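Local coordinates for response regulator receiver protein (PDB 2RDM) that probably acts in two-component signalling as a CheY-like receiver domain switched by phosphorylation, at residues A[69-74]-A[94-99]. The protein carries 1 engineered substitution. Residues are numbered along the deposited sequence; the frame is centred on the assembly and turned at random.
Sequences VARVAR and ASNGVP
Arg74 and Arg71 reach from helix 66-76 to the extended segment 97-99 that follows helix 93-96, leading into the edge strand 102-105 of this CheY-like receiver fold with its five-stranded parallel sheet. The Arg74 chain leaves CB with CG anti to the carbonyl carbon, turns sharply about CB-CG (chi2 -77°), which sets CD off to the side, then runs out to a guanidinium whose NE donates to the backbone oxygen of Met80. Beyond NE, CZ lies 3.7 Å from Val98 CG2, which sits over one face of the group, offset toward its rim. At the tip, NH1 (2.8 Å) and NH2 (2.9 Å) both donate end-on to Pro99 O, which lies practically in the guanidinium plane. NH1 also donates to Ala94 O of a second subunit, so the same nitrogen also serves the contact with that subunit. A leucine here would probably leave Pro99 O without both donors and Met80 O without its NE partner. One helical turn back, the Ala70 methyl meets Val98 CG1 at 4.3 Å, and Tyr84 OH is hydrogen-bonded to Val98 N. Arg71, extended from CG to NE, gives NH1 to Ser95 O of the second subunit; within the chain, water in its guanidinium plane links NH1 to Gly97 O. A second water, also in that plane, accepts from Arg71 NH2 at 2.8 Å and donates to Asn96 OD1 at 2.9 Å.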
ATOM      1  N   VAL A  69     -24.476   8.043   5.566  1.00 27.31           N
ATOM      2  CA  VAL A  69     -23.766   9.323   5.762  1.00 31.43           C
ATOM      3  C   VAL A  69     -22.520   9.363   4.881  1.00 31.58           C
ATOM      4  O   VAL A  69     -22.274  10.352   4.176  1.00 27.72           O
ATOM      5  CB  VAL A  69     -23.348   9.570   7.249  1.00 30.34           C
ATOM      6  CG1 VAL A  69     -22.506  10.856   7.372  1.00 26.41           C
ATOM      7  CG2 VAL A  69     -24.575   9.694   8.134  1.00 28.83           C
ATOM      8  N   ALA A  70     -21.756   8.272   4.908  1.00 27.84           N
ATOM      9  CA  ALA A  70     -20.507   8.198   4.136  1.00 28.76           C
ATOM     10  C   ALA A  70     -20.735   8.259   2.619  1.00 29.38           C
ATOM     11  O   ALA A  70     -19.948   8.876   1.891  1.00 29.89           O
ATOM     12  CB  ALA A  70     -19.726   6.949   4.531  1.00 25.35           C
ATOM     13  N   ARG A  71     -21.814   7.635   2.148  1.00 28.36           N
ATOM     14  CA  ARG A  71     -22.169   7.653   0.728  1.00 28.19           C
ATOM     15  C   ARG A  71     -22.458   9.068   0.275  1.00 33.06           C
ATOM     16  O   ARG A  71     -21.957   9.493  -0.766  1.00 31.06           O
ATOM     17  CB  ARG A  71     -23.361   6.745   0.432  1.00 31.57           C
ATOM     18  CG  ARG A  71     -23.070   5.307   0.752  1.00 30.75           C
ATOM     19  CD  ARG A  71     -23.966   4.313   0.019  1.00 39.71           C
ATOM     20  NE  ARG A  71     -24.007   3.070   0.787  1.00 38.21           N
ATOM     21  CZ  ARG A  71     -23.029   2.168   0.799  1.00 47.28           C
ATOM     22  NH1 ARG A  71     -21.928   2.350   0.053  1.00 36.95           N
ATOM     23  NH2 ARG A  71     -23.154   1.082   1.554  1.00 45.94           N
ATOM     24  N   VAL A  72     -23.238   9.798   1.076  1.00 32.75           N
ATOM     25  CA  VAL A  72     -23.536  11.212   0.781  1.00 33.65           C
ATOM     26  C   VAL A  72     -22.252  12.048   0.749  1.00 29.73           C
ATOM     27  O   VAL A  72     -22.021  12.816  -0.200  1.00 32.23           O
ATOM     28  CB  VAL A  72     -24.556  11.799   1.775  1.00 31.79           C
ATOM     29  CG1 VAL A  72     -24.756  13.278   1.521  1.00 30.52           C
ATOM     30  CG2 VAL A  72     -25.887  11.069   1.643  1.00 29.77           C
ATOM     31  N   ALA A  73     -21.399  11.860   1.757  1.00 29.29           N
ATOM     32  CA  ALA A  73     -20.096  12.560   1.801  1.00 29.41           C
ATOM     33  C   ALA A  73     -19.281  12.311   0.538  1.00 30.56           C
ATOM     34  O   ALA A  73     -18.699  13.249  -0.035  1.00 29.76           O
ATOM     35  CB  ALA A  73     -19.296  12.166   3.066  1.00 26.11           C
ATOM     36  N   ARG A  74     -19.279  11.066   0.068  1.00 29.24           N
ATOM     37  CA  ARG A  74     -18.506  10.700  -1.128  1.00 29.37           C
ATOM     38  C   ARG A  74     -19.121  11.152  -2.455  1.00 31.21           C
ATOM     39  O   ARG A  74     -18.404  11.348  -3.437  1.00 33.06           O
ATOM     40  CB  ARG A  74     -18.203   9.205  -1.127  1.00 27.86           C
ATOM     41  CG  ARG A  74     -17.156   8.805  -0.081  1.00 28.23           C
ATOM     42  CD  ARG A  74     -15.754   9.164  -0.555  1.00 29.50           C
ATOM     43  NE  ARG A  74     -14.709   8.728   0.366  1.00 27.59           N
ATOM     44  CZ  ARG A  74     -14.149   7.516   0.370  1.00 25.38           C
ATOM     45  NH1 ARG A  74     -14.521   6.579  -0.493  1.00 26.12           N
ATOM     46  NH2 ARG A  74     -13.200   7.241   1.240  1.00 23.91           N
ATOM     47  N   ALA A  94     -17.206  -4.641   5.727  1.00 31.16           N
ATOM     48  CA  ALA A  94     -16.755  -5.377   4.547  1.00 31.86           C
ATOM     49  C   ALA A  94     -17.768  -5.323   3.405  1.00 30.36           C
ATOM     50  O   ALA A  94     -17.394  -5.397   2.241  1.00 34.12           O
ATOM     51  CB  ALA A  94     -16.447  -6.814   4.909  1.00 33.18           C
ATOM     52  N   SER A  95     -19.047  -5.171   3.746  1.00 27.57           N
ATOM     53  CA  SER A  95     -20.098  -5.078   2.748  1.00 29.38           C
ATOM     54  C   SER A  95     -20.704  -3.677   2.586  1.00 31.75           C
ATOM     55  O   SER A  95     -21.363  -3.411   1.582  1.00 31.92           O
ATOM     56  CB  SER A  95     -21.202  -6.089   3.047  1.00 35.33           C
ATOM     57  OG  SER A  95     -21.671  -5.899   4.359  1.00 35.11           O
ATOM     58  N   ASN A  96     -20.477  -2.787   3.553  1.00 32.34           N
ATOM     59  CA  ASN A  96     -21.157  -1.487   3.565  1.00 31.96           C
ATOM     60  C   ASN A  96     -20.252  -0.254   3.544  1.00 29.95           C
ATOM     61  O   ASN A  96     -20.704   0.832   3.183  1.00 32.36           O
ATOM     62  CB  ASN A  96     -22.098  -1.380   4.761  1.00 31.99           C
ATOM     63  CG  ASN A  96     -23.211  -2.398   4.723  1.00 38.84           C
ATOM     64  OD1 ASN A  96     -24.140  -2.285   3.930  1.00 39.35           O
ATOM     65  ND2 ASN A  96     -23.125  -3.396   5.588  1.00 42.94           N
ATOM     66  N   GLY A  97     -18.997  -0.417   3.960  1.00 27.14           N
ATOM     67  CA  GLY A  97     -18.045   0.704   3.999  1.00 28.95           C
ATOM     68  C   GLY A  97     -17.681   1.143   2.600  1.00 26.43           C
ATOM     69  O   GLY A  97     -17.771   0.362   1.662  1.00 26.99           O
ATOM     70  N   VAL A  98     -17.286   2.411   2.455  1.00 30.43           N
ATOM     71  CA  VAL A  98     -16.855   2.935   1.169  1.00 26.99           C
ATOM     72  C   VAL A  98     -15.360   2.651   0.959  1.00 26.74           C
ATOM     73  O   VAL A  98     -14.625   2.431   1.920  1.00 26.23           O
ATOM     74  CB  VAL A  98     -17.140   4.475   1.038  1.00 23.30           C
ATOM     75  CG1 VAL A  98     -18.637   4.747   0.986  1.00 29.71           C
ATOM     76  CG2 VAL A  98     -16.490   5.273   2.165  1.00 25.62           C
ATOM     77  N   PRO A  99     -14.889   2.652  -0.295  1.00 26.10           N
ATOM     78  CA  PRO A  99     -13.470   2.341  -0.453  1.00 28.00           C
ATOM     79  C   PRO A  99     -12.560   3.323   0.278  1.00 30.51           C
ATOM     80  O   PRO A  99     -12.895   4.503   0.380  1.00 32.70           O
ATOM     81  CB  PRO A  99     -13.270   2.478  -1.952  1.00 29.84           C
ATOM     82  CG  PRO A  99     -14.616   2.219  -2.532  1.00 28.34           C
ATOM     83  CD  PRO A  99     -15.539   2.883  -1.598  1.00 28.32           C
TER
HETATM   84  O   HOH W   1     -19.987   0.621  -0.102  1.00 33.45           O
HETATM   85  O   HOH W   2     -25.155   0.323   3.293  1.00 42.45           O